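Local coordinates for protein adenosylmethionine-8-amino-7-oxononanoate aminotransferase (Methanocaldococcus jannaschii, PDB 6ZHK) that probably transfers an amino group from S-adenosylmethionine to 8-amino-7-oxononanoate in biotin biosynthesis, with pyridoxal 5'-phosphate as cofactor, at residues T146-V151 and M163-S168; G154-T159 and C230-G235; Y183-P188 and N215-L220; G253-C258 and L291-I296. All coordinates share one frame; numbering follows the deposited sequence.

Contact 1: residues T146-V151 and M163-S168; sequences TKFISV and MSVGGS
V165, at the end of helix 160-165, lays its CG1 methyl over the face of the F148 ring. CG1 stands 3.8 Å from the ring centroid and 11° off the ring normal, which makes a clear CH-pi contact. The backbone of the last helical turn closes on the outer part of the same ring: V165 CA is 3.7 Å from F148 CE2, and the carbonyl oxygen S164 O approaches F148 CZ obliquely at 3.1 Å. On F148, CG falls between the backbone N and the carbonyl carbon (chi1 64°), a rotation that brings the ring up from strand 147-151 to the helix end. Two residues along, S150 OG lies 2.9 Å from V165 O; its hydrogen bond is to I232 O of the adjoining strand. Where the chain has left the helix, G167 brings its bare CA to 3.7 Å from V151 O, a closeness that the lack of a side chain allows. Further out, the H184 ring meets F148 steeply and its NE2 bonds G166 O, tying strand 183-185 to the turn, while S164 OG is satisfied by V160 O and F180 N. Strand 147-151 leads through helix 160-165 to its parallel neighbour 183-185, and the contact packs the first strand of this beta-alpha-beta unit on its connection. With an alanine in place of F148, the CH-pi contact is lost, and V165 CG1 would probably face a gap above the strand. The clear attraction is apolar, CH-pi and dispersion, and S150 and S164 have hydrogen-bond partners outside the two segments.

Contact 2: residues G154-T159 and C230-G235; sequences GYHGDT and CVILEG
I232 meets H156 through its terminal methyl: CD1 sits 3.8 Å from the centroid of the imidazole and only 6° off the ring normal. The isoleucine chain is fully stretched, with CG1 anti to the backbone N (chi1 179°) and CD1 anti again beyond it, and this carries the methyl from strand 230-234 to the ring centre. CG1 lies over the same face, 3.8 Å from H156 NE2. The backbone of the strand takes the ring edge, where L233 C lies in the plane of the imidazole, and E234 CG approaches H156 CE1 obliquely at 3.7 Å. E234 has CG anti to its carbonyl carbon (chi1 -72°) and runs extended from there, which carries the carboxylate past the imidazole to the loop. There OE2 accepts the backbone N of Y155 at 3.1 Å, from well above the carboxylate plane; OE1 is held by G239 N, so both oxygens are engaged. The Y155 ring heads away from the strand and ends in a 2.8 Å bond from its OH to D158 OD1. G157 N lies over one face of that ring, offset toward the rim and 3.4 Å above the plane, and D158 OD2 receives G336 N of the second subunit. H156 ND1 is hydrogen-bonded to D268. Strand 230-234 thus backs a loop that presents H156 to D268, the predicted cofactor residue, and Y155 toward the predicted substrate site, as expected of the active site of a fold type I, class-III aminotransferase.

Contact 3: residues Y183-P188 and N215-L220; sequences YHANPP and NEMISL
A185 lies at the tight centre of this contact, its CB 3.8 Å from M217 CE and 4.2 Å from L220 CD2. The methionine starts with CG anti to the backbone N (chi1 169°) and bends twice, which swings its methyl back to the alanine. L220 CD2 also reaches Y183 CB, at 3.9 Å. Here strand 183-185 and helix 215-220 run nearly antiparallel, at 159°, with their axes 8.9 Å apart. The helix belongs to a beta-alpha-beta crossover: the chain leaves edge strand 183-185, returns through helix 211-224 and enters the sheet at strand 228-234, two places away, while M217 packs on I149 and V151 of the intervening strand. Toward solvent the packing gives way to a polar clasp. E216 stretches out, and its OE2 takes N186 N at 2.9 Å, on the syn side and somewhat out of plane; OE1 adds a weak bond to the same N-H at 3.2 Å. The N186 and E216 side chains cross at about a right angle, their amide and carboxylate planes 46° apart, and N186 OD1 turns to K152 NZ. At the other end, the Y183 ring leads away to stack on H224, its hydroxyl bonded to E227.

Contact 4: residues G253-C258 and L291-I296; sequences GVAKAC and LEKPDI
Apolar packing between a helix and a loop makes up this contact, in which helix segment 253-258 lies against the connection from helix 286-291 to strand 296-299, away from annotated sites. A255 and K293 form its centre, with CB to CB at 3.6 Å. From there the aliphatic part of K293 runs alongside the helix: CG passes 3.8 Å from A255 O, and CE lies 4.4 Å from C258 CB. Bends at chi2 and chi4 (-77° and -91°) turn the amine back to its own loop, where NZ makes a 3.1 Å salt bridge to D295 OD1 from the syn side, 17° out of the carboxylate plane. The other oxygen, OD2, accepts F265 N, so D295 joins the loop to strand 265-268. L291 CD1 touches A255 CB at 4.2 Å and lies 3.9 Å from K256 N, while the amine of K256 pairs with E260. Just beyond, E292 closes helix 286-291 in a Schellman motif, and a cis peptide before P294 leads the chain on. An alanine in place of K293 keeps CB but lacks the chain beyond it, and would probably leave D295 OD1 without its charged mate and a gap beside A255 O and C258. With A255, C258 and K293 all resting on F265, helix and loop form part of the layer over the central sheet, as in the alpha/beta large domain of fold type I pyridoxal-phosphate enzymes.

In the fold
All four contacts are built on or against the seven-stranded mixed sheet. Strands 183-185, 147-151 and 228-234 lie side by side in it and supply one segment each to contacts 3, 1 and 2. Contacts 1 and 2 have centres 7 Å apart, and their segments alternate along the chain; they join where G167 N and S168 OG reach G154 O. Contact 3 is nested within the loop closed by contact 2, and contact 4 comes last. Its helix 250-261 meets helix 211-224 through V254 and M217, and strand 228-234 through V254 and V231. The loop of contact 2, which holds predicted substrate residue Y155, is thus linked through the sheet to the helices of contacts 3 and 4.

Contact 1: residues T146-V151 and M163-S168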
loop_
_atom_site.group_PDB
_atom_site.type_symbol
_atom_site.label_atom_id
_atom_site.label_comp_id
_atom_site.label_asym_id
_atom_site.label_seq_id
_atom_site.Cartn_x
_atom_site.Cartn_y
_atom_site.Cartn_z
ATOM N N THR A 146 6.655 -5.529 -23.530
ATOM C CA THR A 146 7.368 -5.024 -22.371
ATOM C C THR A 146 7.103 -3.534 -22.175
ATOM O O THR A 146 7.486 -2.975 -21.155
ATOM C CB THR A 146 8.873 -5.264 -22.491
ATOM O OG1 THR A 146 9.302 -4.553 -23.637
ATOM C CG2 THR A 146 9.223 -6.715 -22.719
ATOM N N LYS A 147 6.360 -2.915 -23.097
ATOM C CA LYS A 147 6.121 -1.491 -23.033
ATOM C C LYS A 147 4.644 -1.242 -22.773
ATOM O O LYS A 147 3.839 -2.169 -22.699
ATOM C CB LYS A 147 6.639 -0.781 -24.296
ATOM C CG LYS A 147 8.178 -0.716 -24.383
ATOM C CD LYS A 147 8.693 0.111 -25.549
ATOM C CE LYS A 147 10.129 0.583 -25.406
ATOM N NZ LYS A 147 11.051 -0.550 -25.125
ATOM N N PHE A 148 4.325 0.016 -22.504
ATOM C CA PHE A 148 2.944 0.364 -22.247
ATOM C C PHE A 148 2.640 1.656 -22.992
ATOM O O PHE A 148 3.552 2.334 -23.447
ATOM C CB PHE A 148 2.725 0.575 -20.757
ATOM C CG PHE A 148 3.520 1.734 -20.270
ATOM C CD1 PHE A 148 4.818 1.557 -19.818
ATOM C CD2 PHE A 148 2.992 3.026 -20.347
ATOM C CE1 PHE A 148 5.567 2.650 -19.451
ATOM C CE2 PHE A 148 3.736 4.121 -19.961
ATOM C CZ PHE A 148 5.038 3.918 -19.500
ATOM N N ILE A 149 1.361 1.964 -23.089
ATOM C CA ILE A 149 0.934 3.249 -23.595
ATOM C C ILE A 149 0.085 3.923 -22.525
ATOM O O ILE A 149 -0.836 3.321 -21.937
ATOM C CB ILE A 149 0.056 3.038 -24.858
ATOM C CG1 ILE A 149 0.911 2.589 -26.046
ATOM C CG2 ILE A 149 -0.605 4.377 -25.164
ATOM C CD1 ILE A 149 0.102 2.126 -27.268
ATOM N N SER A 150 0.352 5.201 -22.313
ATOM C CA SER A 150 -0.476 5.986 -21.420
ATOM C C SER A 150 -0.520 7.422 -21.978
ATOM O O SER A 150 -0.323 7.611 -23.187
ATOM C CB SER A 150 0.136 5.885 -20.058
ATOM O OG SER A 150 -0.688 6.548 -19.117
ATOM N N VAL A 151 -0.807 8.407 -21.110
ATOM C CA VAL A 151 -0.876 9.812 -21.521
ATOM C C VAL A 151 0.004 10.684 -20.661
ATOM O O VAL A 151 0.224 10.417 -19.487
ATOM C CB VAL A 151 -2.318 10.363 -21.553
ATOM C CG1 VAL A 151 -3.107 9.724 -22.684
ATOM C CG2 VAL A 151 -3.048 10.248 -20.215
ATOM N N MET A 163 4.519 5.147 -11.041
ATOM C CA MET A 163 5.157 6.345 -11.616
ATOM C C MET A 163 5.499 6.084 -13.102
ATOM O O MET A 163 5.463 7.022 -13.883
ATOM C CB MET A 163 6.491 6.700 -10.908
ATOM C CG MET A 163 6.294 7.256 -9.519
ATOM S SD MET A 163 7.863 7.958 -8.917
ATOM C CE MET A 163 8.774 6.464 -8.502
ATOM N N SER A 164 5.957 4.873 -13.448
ATOM C CA SER A 164 6.430 4.551 -14.816
ATOM C C SER A 164 5.288 4.781 -15.800
ATOM O O SER A 164 5.499 5.396 -16.843
ATOM C CB SER A 164 6.920 3.102 -14.984
ATOM O OG SER A 164 8.034 2.920 -14.121
ATOM N N VAL A 165 4.094 4.350 -15.407
ATOM C CA VAL A 165 3.003 4.387 -16.383
ATOM C C VAL A 165 2.298 5.724 -16.343
ATOM O O VAL A 165 1.534 6.067 -17.284
ATOM C CB VAL A 165 2.009 3.230 -16.256
ATOM C CG1 VAL A 165 2.629 1.871 -16.562
ATOM C CG2 VAL A 165 1.248 3.242 -14.928
ATOM N N GLY A 166 2.541 6.465 -15.247
ATOM C CA GLY A 166 1.976 7.807 -15.126
ATOM C C GLY A 166 2.743 8.739 -16.052
ATOM O O GLY A 166 3.802 8.359 -16.594
ATOM N N GLY A 167 2.236 9.954 -16.177
ATOM C CA GLY A 167 2.902 10.949 -16.983
ATOM C C GLY A 167 3.153 12.225 -16.182
ATOM O O GLY A 167 3.113 13.315 -16.764
ATOM N N SER A 168 3.452 12.083 -14.861
ATOM C CA SER A 168 3.494 13.275 -14.012
ATOM C C SER A 168 4.940 13.769 -13.891
ATOM O O SER A 168 5.657 13.408 -12.940
ATOM C CB SER A 168 2.866 13.008 -12.643
ATOM O OG SER A 168 1.515 12.606 -12.777
#

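Contact 2: residues G154-T159 and C230-G235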
loop_
_atom_site.group_PDB
_atom_site.type_symbol
_atom_site.label_atom_id
_atom_site.label_comp_id
_atom_site.label_asym_id
_atom_site.label_seq_id
_atom_site.Cartn_x
_atom_site.Cartn_y
_atom_site.Cartn_z
ATOM N N GLY A 154 -0.933 12.089 -17.006
ATOM C CA GLY A 154 -1.750 11.141 -16.254
ATOM C C GLY A 154 -1.077 10.785 -14.918
ATOM O O GLY A 154 0.129 10.955 -14.769
ATOM N N TYR A 155 -1.844 10.247 -13.967
ATOM C CA TYR A 155 -1.296 10.004 -12.642
ATOM C C TYR A 155 -1.958 8.727 -12.118
ATOM O O TYR A 155 -3.171 8.601 -12.205
ATOM C CB TYR A 155 -1.630 11.181 -11.707
ATOM C CG TYR A 155 -1.157 10.910 -10.296
ATOM C CD1 TYR A 155 0.159 11.147 -9.932
ATOM C CD2 TYR A 155 -2.039 10.424 -9.330
ATOM C CE1 TYR A 155 0.637 10.825 -8.668
ATOM C CE2 TYR A 155 -1.599 10.160 -8.038
ATOM C CZ TYR A 155 -0.262 10.355 -7.729
ATOM O OH TYR A 155 0.149 10.080 -6.457
ATOM N N HIS A 156 -1.130 7.808 -11.563
ATOM C CA HIS A 156 -1.564 6.495 -11.110
ATOM C C HIS A 156 -0.980 6.163 -9.742
ATOM O O HIS A 156 -1.263 5.081 -9.220
ATOM C CB HIS A 156 -1.197 5.448 -12.183
ATOM C CG HIS A 156 -2.035 5.680 -13.413
ATOM N ND1 HIS A 156 -3.398 5.553 -13.408
ATOM C CD2 HIS A 156 -1.711 6.085 -14.638
ATOM C CE1 HIS A 156 -3.898 5.905 -14.581
ATOM N NE2 HIS A 156 -2.883 6.163 -15.370
ATOM N N GLY A 157 -0.255 7.114 -9.137
ATOM C CA GLY A 157 0.333 6.867 -7.834
ATOM C C GLY A 157 1.837 7.074 -7.858
ATOM O O GLY A 157 2.420 7.380 -8.911
ATOM N N ASP A 158 2.477 6.742 -6.724
ATOM C CA ASP A 158 3.853 7.193 -6.543
ATOM C C ASP A 158 4.868 6.053 -6.361
ATOM O O ASP A 158 6.063 6.344 -6.208
ATOM C CB ASP A 158 3.991 8.061 -5.283
ATOM C CG ASP A 158 3.088 9.280 -5.307
ATOM O OD1 ASP A 158 2.891 9.827 -6.409
ATOM O OD2 ASP A 158 2.510 9.552 -4.259
ATOM N N THR A 159 4.433 4.763 -6.328
ATOM C CA THR A 159 5.425 3.704 -6.342
ATOM C C THR A 159 6.027 3.576 -7.757
ATOM O O THR A 159 5.552 4.192 -8.706
ATOM C CB THR A 159 4.817 2.414 -5.783
ATOM O OG1 THR A 159 3.590 2.239 -6.502
ATOM C CG2 THR A 159 4.482 2.559 -4.319
ATOM N N CYS A 230 -0.054 -3.122 -22.017
ATOM C CA CYS A 230 -1.318 -2.466 -21.685
ATOM C C CYS A 230 -1.364 -1.024 -22.196
ATOM O O CYS A 230 -0.348 -0.480 -22.622
ATOM C CB CYS A 230 -1.497 -2.453 -20.169
ATOM S SG CYS A 230 -0.388 -1.265 -19.342
ATOM N N VAL A 231 -2.596 -0.477 -22.261
ATOM C CA VAL A 231 -2.917 0.938 -22.319
ATOM C C VAL A 231 -3.610 1.226 -20.985
ATOM O O VAL A 231 -4.401 0.416 -20.546
ATOM C CB VAL A 231 -3.849 1.262 -23.502
ATOM C CG1 VAL A 231 -4.452 2.665 -23.294
ATOM C CG2 VAL A 231 -3.104 1.130 -24.845
ATOM N N ILE A 232 -3.208 2.263 -20.266
ATOM C CA ILE A 232 -3.809 2.590 -18.979
ATOM C C ILE A 232 -4.177 4.067 -19.013
ATOM O O ILE A 232 -3.388 4.885 -19.542
ATOM C CB ILE A 232 -2.905 2.221 -17.791
ATOM C CG1 ILE A 232 -3.614 2.637 -16.481
ATOM C CG2 ILE A 232 -1.569 2.905 -17.931
ATOM C CD1 ILE A 232 -2.861 2.195 -15.200
ATOM N N LEU A 233 -5.407 4.367 -18.560
ATOM C CA LEU A 233 -5.938 5.726 -18.484
ATOM C C LEU A 233 -6.695 5.855 -17.180
ATOM O O LEU A 233 -7.190 4.847 -16.650
ATOM C CB LEU A 233 -6.971 5.924 -19.642
ATOM C CG LEU A 233 -6.363 5.884 -21.050
ATOM C CD1 LEU A 233 -7.453 6.074 -22.122
ATOM C CD2 LEU A 233 -5.334 6.982 -21.168
ATOM N N GLU A 234 -6.905 7.101 -16.735
ATOM C CA GLU A 234 -7.827 7.383 -15.623
ATOM C C GLU A 234 -9.295 7.308 -16.085
ATOM O O GLU A 234 -9.572 7.379 -17.273
ATOM C CB GLU A 234 -7.498 8.783 -15.081
ATOM C CG GLU A 234 -6.162 8.806 -14.305
ATOM C CD GLU A 234 -5.682 10.201 -13.919
ATOM O OE1 GLU A 234 -6.257 10.750 -12.993
ATOM O OE2 GLU A 234 -4.827 10.782 -14.644
ATOM N N GLY A 235 -10.251 7.268 -15.141
ATOM C CA GLY A 235 -11.663 7.010 -15.445
ATOM C C GLY A 235 -12.413 8.282 -15.874
ATOM O O GLY A 235 -13.394 8.699 -15.264
#

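Contact 3: residues Y183-P188 and N215-L220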
loop_
_atom_site.group_PDB
_atom_site.type_symbol
_atom_site.label_atom_id
_atom_site.label_comp_id
_atom_site.label_asym_id
_atom_site.label_seq_id
_atom_site.Cartn_x
_atom_site.Cartn_y
_atom_site.Cartn_z
ATOM N N TYR A 183 5.253 4.595 -23.991
ATOM C CA TYR A 183 4.848 5.665 -24.893
ATOM C C TYR A 183 3.766 6.511 -24.234
ATOM O O TYR A 183 2.824 5.970 -23.631
ATOM C CB TYR A 183 4.238 5.045 -26.145
ATOM C CG TYR A 183 5.235 4.117 -26.814
ATOM C CD1 TYR A 183 6.282 4.658 -27.557
ATOM C CD2 TYR A 183 5.176 2.740 -26.659
ATOM C CE1 TYR A 183 7.245 3.845 -28.134
ATOM C CE2 TYR A 183 6.128 1.898 -27.249
ATOM C CZ TYR A 183 7.153 2.467 -28.003
ATOM O OH TYR A 183 8.151 1.754 -28.587
ATOM N N HIS A 184 3.865 7.836 -24.364
ATOM C CA HIS A 184 2.798 8.628 -23.764
ATOM C C HIS A 184 2.198 9.491 -24.860
ATOM O O HIS A 184 2.935 10.258 -25.471
ATOM C CB HIS A 184 3.374 9.573 -22.725
ATOM C CG HIS A 184 3.729 8.897 -21.465
ATOM N ND1 HIS A 184 4.992 8.377 -21.254
ATOM C CD2 HIS A 184 2.998 8.617 -20.369
ATOM C CE1 HIS A 184 5.024 7.840 -20.036
ATOM N NE2 HIS A 184 3.835 7.977 -19.492
ATOM N N ALA A 185 0.894 9.332 -25.114
ATOM C CA ALA A 185 0.215 10.230 -26.024
ATOM C C ALA A 185 0.039 11.611 -25.376
ATOM O O ALA A 185 0.182 11.783 -24.153
ATOM C CB ALA A 185 -1.096 9.651 -26.398
ATOM N N ASN A 186 -0.326 12.605 -26.209
ATOM C CA ASN A 186 -0.568 13.923 -25.652
ATOM C C ASN A 186 -1.852 13.884 -24.839
ATOM O O ASN A 186 -2.758 13.105 -25.142
ATOM C CB ASN A 186 -0.665 15.027 -26.704
ATOM C CG ASN A 186 0.675 15.277 -27.351
ATOM O OD1 ASN A 186 1.687 15.430 -26.658
ATOM N ND2 ASN A 186 0.672 15.304 -28.676
ATOM N N PRO A 187 -1.941 14.736 -23.796
ATOM C CA PRO A 187 -3.093 14.725 -22.902
ATOM C C PRO A 187 -4.372 14.684 -23.733
ATOM O O PRO A 187 -4.524 15.435 -24.694
ATOM C CB PRO A 187 -2.960 16.064 -22.162
ATOM C CG PRO A 187 -1.462 16.296 -22.125
ATOM C CD PRO A 187 -0.963 15.789 -23.468
ATOM N N PRO A 188 -5.328 13.799 -23.372
ATOM C CA PRO A 188 -6.528 13.574 -24.182
ATOM C C PRO A 188 -7.331 14.827 -24.527
ATOM O O PRO A 188 -8.080 14.816 -25.511
ATOM C CB PRO A 188 -7.406 12.678 -23.318
ATOM C CG PRO A 188 -6.452 12.006 -22.330
ATOM C CD PRO A 188 -5.277 12.953 -22.163
ATOM N N ASN A 215 -7.305 10.216 -32.515
ATOM C CA ASN A 215 -6.601 9.604 -33.637
ATOM C C ASN A 215 -5.117 9.420 -33.302
ATOM O O ASN A 215 -4.520 8.431 -33.693
ATOM C CB ASN A 215 -6.816 10.370 -34.961
ATOM C CG ASN A 215 -8.099 10.028 -35.704
ATOM O OD1 ASN A 215 -8.609 8.895 -35.606
ATOM N ND2 ASN A 215 -8.617 11.003 -36.450
ATOM N N GLU A 216 -4.516 10.362 -32.582
ATOM C CA GLU A 216 -3.113 10.256 -32.225
ATOM C C GLU A 216 -2.906 8.990 -31.379
ATOM O O GLU A 216 -1.963 8.238 -31.637
ATOM C CB GLU A 216 -2.656 11.518 -31.495
ATOM C CG GLU A 216 -1.344 11.293 -30.767
ATOM C CD GLU A 216 -1.050 12.081 -29.490
ATOM O OE1 GLU A 216 -1.944 12.833 -28.989
ATOM O OE2 GLU A 216 0.103 11.981 -29.032
ATOM N N MET A 217 -3.800 8.784 -30.384
ATOM C CA MET A 217 -3.720 7.667 -29.445
ATOM C C MET A 217 -3.986 6.342 -30.161
ATOM O O MET A 217 -3.346 5.312 -29.918
ATOM C CB MET A 217 -4.706 7.862 -28.285
ATOM C CG MET A 217 -4.844 6.615 -27.433
ATOM S SD MET A 217 -3.272 6.193 -26.603
ATOM C CE MET A 217 -3.458 7.056 -25.037
ATOM N N ILE A 218 -4.998 6.329 -31.036
ATOM C CA ILE A 218 -5.327 5.099 -31.733
ATOM C C ILE A 218 -4.136 4.697 -32.597
ATOM O O ILE A 218 -3.774 3.517 -32.637
ATOM C CB ILE A 218 -6.596 5.298 -32.590
ATOM C CG1 ILE A 218 -7.804 5.495 -31.663
ATOM C CG2 ILE A 218 -6.734 4.078 -33.485
ATOM C CD1 ILE A 218 -9.153 5.853 -32.388
ATOM N N SER A 219 -3.532 5.683 -33.272
ATOM C CA SER A 219 -2.372 5.464 -34.126
ATOM C C SER A 219 -1.228 4.871 -33.306
ATOM O O SER A 219 -0.514 4.010 -33.815
ATOM C CB SER A 219 -1.915 6.770 -34.798
ATOM O OG SER A 219 -2.937 7.174 -35.712
ATOM N N LEU A 220 -1.003 5.382 -32.105
ATOM C CA LEU A 220 0.068 4.827 -31.276
ATOM C C LEU A 220 -0.249 3.376 -30.890
ATOM O O LEU A 220 0.640 2.542 -30.930
ATOM C CB LEU A 220 0.161 5.714 -30.053
ATOM C CG LEU A 220 1.486 5.857 -29.330
ATOM C CD1 LEU A 220 2.480 6.645 -30.179
ATOM C CD2 LEU A 220 1.213 6.615 -28.047
#

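Contact 4: residues G253-C258 and L291-I296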
loop_
_atom_site.group_PDB
_atom_site.type_symbol
_atom_site.label_atom_id
_atom_site.label_comp_id
_atom_site.label_asym_id
_atom_site.label_seq_id
_atom_site.Cartn_x
_atom_site.Cartn_y
_atom_site.Cartn_z
ATOM N N GLY A 253 -13.256 5.175 -27.722
ATOM C CA GLY A 253 -12.458 4.910 -28.914
ATOM C C GLY A 253 -11.149 4.205 -28.555
ATOM O O GLY A 253 -10.672 3.323 -29.283
ATOM N N VAL A 254 -10.560 4.559 -27.405
ATOM C CA VAL A 254 -9.341 3.853 -26.999
ATOM C C VAL A 254 -9.665 2.387 -26.695
ATOM O O VAL A 254 -8.995 1.471 -27.146
ATOM C CB VAL A 254 -8.674 4.547 -25.796
ATOM C CG1 VAL A 254 -7.592 3.657 -25.193
ATOM C CG2 VAL A 254 -8.137 5.929 -26.137
ATOM N N ALA A 255 -10.707 2.151 -25.918
ATOM C CA ALA A 255 -11.103 0.784 -25.628
ATOM C C ALA A 255 -11.334 -0.005 -26.910
ATOM O O ALA A 255 -10.989 -1.181 -27.000
ATOM C CB ALA A 255 -12.329 0.801 -24.738
ATOM N N LYS A 256 -11.978 0.619 -27.903
ATOM C CA LYS A 256 -12.285 -0.143 -29.101
ATOM C C LYS A 256 -10.965 -0.473 -29.796
ATOM O O LYS A 256 -10.792 -1.582 -30.289
ATOM C CB LYS A 256 -13.185 0.703 -30.007
ATOM C CG LYS A 256 -13.469 0.169 -31.410
ATOM C CD LYS A 256 -14.462 1.127 -32.084
ATOM C CE LYS A 256 -15.189 0.629 -33.327
ATOM N NZ LYS A 256 -14.299 0.630 -34.500
ATOM N N ALA A 257 -10.039 0.491 -29.821
ATOM C CA ALA A 257 -8.732 0.285 -30.427
ATOM C C ALA A 257 -7.959 -0.817 -29.692
ATOM O O ALA A 257 -7.312 -1.641 -30.344
ATOM C CB ALA A 257 -7.976 1.591 -30.449
ATOM N N CYS A 258 -8.043 -0.850 -28.347
ATOM C CA CYS A 258 -7.417 -1.946 -27.601
ATOM C C CYS A 258 -8.017 -3.304 -27.979
ATOM O O CYS A 258 -7.316 -4.294 -28.199
ATOM C CB CYS A 258 -7.538 -1.722 -26.104
ATOM S SG CYS A 258 -6.553 -0.312 -25.549
ATOM N N LEU A 291 -18.160 -3.541 -25.434
ATOM C CA LEU A 291 -16.796 -3.840 -25.831
ATOM C C LEU A 291 -16.117 -4.751 -24.815
ATOM O O LEU A 291 -15.089 -5.333 -25.134
ATOM C CB LEU A 291 -15.977 -2.544 -25.943
ATOM C CG LEU A 291 -16.349 -1.624 -27.117
ATOM C CD1 LEU A 291 -15.678 -0.264 -26.972
ATOM C CD2 LEU A 291 -15.945 -2.261 -28.434
ATOM N N GLU A 292 -16.771 -4.961 -23.671
ATOM C CA GLU A 292 -16.181 -5.709 -22.571
ATOM C C GLU A 292 -14.847 -5.054 -22.214
ATOM O O GLU A 292 -13.870 -5.757 -22.002
ATOM C CB GLU A 292 -16.115 -7.225 -22.854
ATOM C CG GLU A 292 -17.525 -7.819 -22.908
ATOM C CD GLU A 292 -17.649 -9.245 -23.396
ATOM O OE1 GLU A 292 -16.764 -10.042 -23.096
ATOM O OE2 GLU A 292 -18.673 -9.545 -24.042
ATOM N N LYS A 293 -14.831 -3.704 -22.149
ATOM C CA LYS A 293 -13.628 -3.010 -21.700
ATOM C C LYS A 293 -14.012 -2.119 -20.543
ATOM O O LYS A 293 -15.159 -1.659 -20.448
ATOM C CB LYS A 293 -13.068 -2.168 -22.838
ATOM C CG LYS A 293 -12.539 -3.009 -23.987
ATOM C CD LYS A 293 -11.175 -3.581 -23.625
ATOM C CE LYS A 293 -10.613 -4.497 -24.685
ATOM N NZ LYS A 293 -11.026 -5.898 -24.396
ATOM N N PRO A 294 -13.100 -1.819 -19.599
ATOM C CA PRO A 294 -11.715 -2.273 -19.627
ATOM C C PRO A 294 -11.565 -3.735 -19.239
ATOM O O PRO A 294 -12.421 -4.287 -18.569
ATOM C CB PRO A 294 -11.101 -1.450 -18.485
ATOM C CG PRO A 294 -12.229 -1.339 -17.454
ATOM C CD PRO A 294 -13.433 -1.087 -18.390
ATOM N N ASP A 295 -10.384 -4.297 -19.540
ATOM C CA ASP A 295 -10.036 -5.642 -19.133
ATOM C C ASP A 295 -9.694 -5.693 -17.663
ATOM O O ASP A 295 -9.934 -6.705 -16.999
ATOM C CB ASP A 295 -8.801 -6.122 -19.909
ATOM C CG ASP A 295 -9.116 -6.130 -21.384
ATOM O OD1 ASP A 295 -9.869 -7.061 -21.782
ATOM O OD2 ASP A 295 -8.694 -5.179 -22.081
ATOM N N ILE A 296 -9.180 -4.590 -17.157
ATOM C CA ILE A 296 -8.822 -4.530 -15.747
ATOM C C ILE A 296 -9.256 -3.154 -15.248
ATOM O O ILE A 296 -9.023 -2.172 -15.908
ATOM C CB ILE A 296 -7.302 -4.698 -15.535
ATOM C CG1 ILE A 296 -6.735 -5.946 -16.212
ATOM C CG2 ILE A 296 -6.949 -4.635 -14.058
ATOM C CD1 ILE A 296 -5.252 -6.194 -15.823
#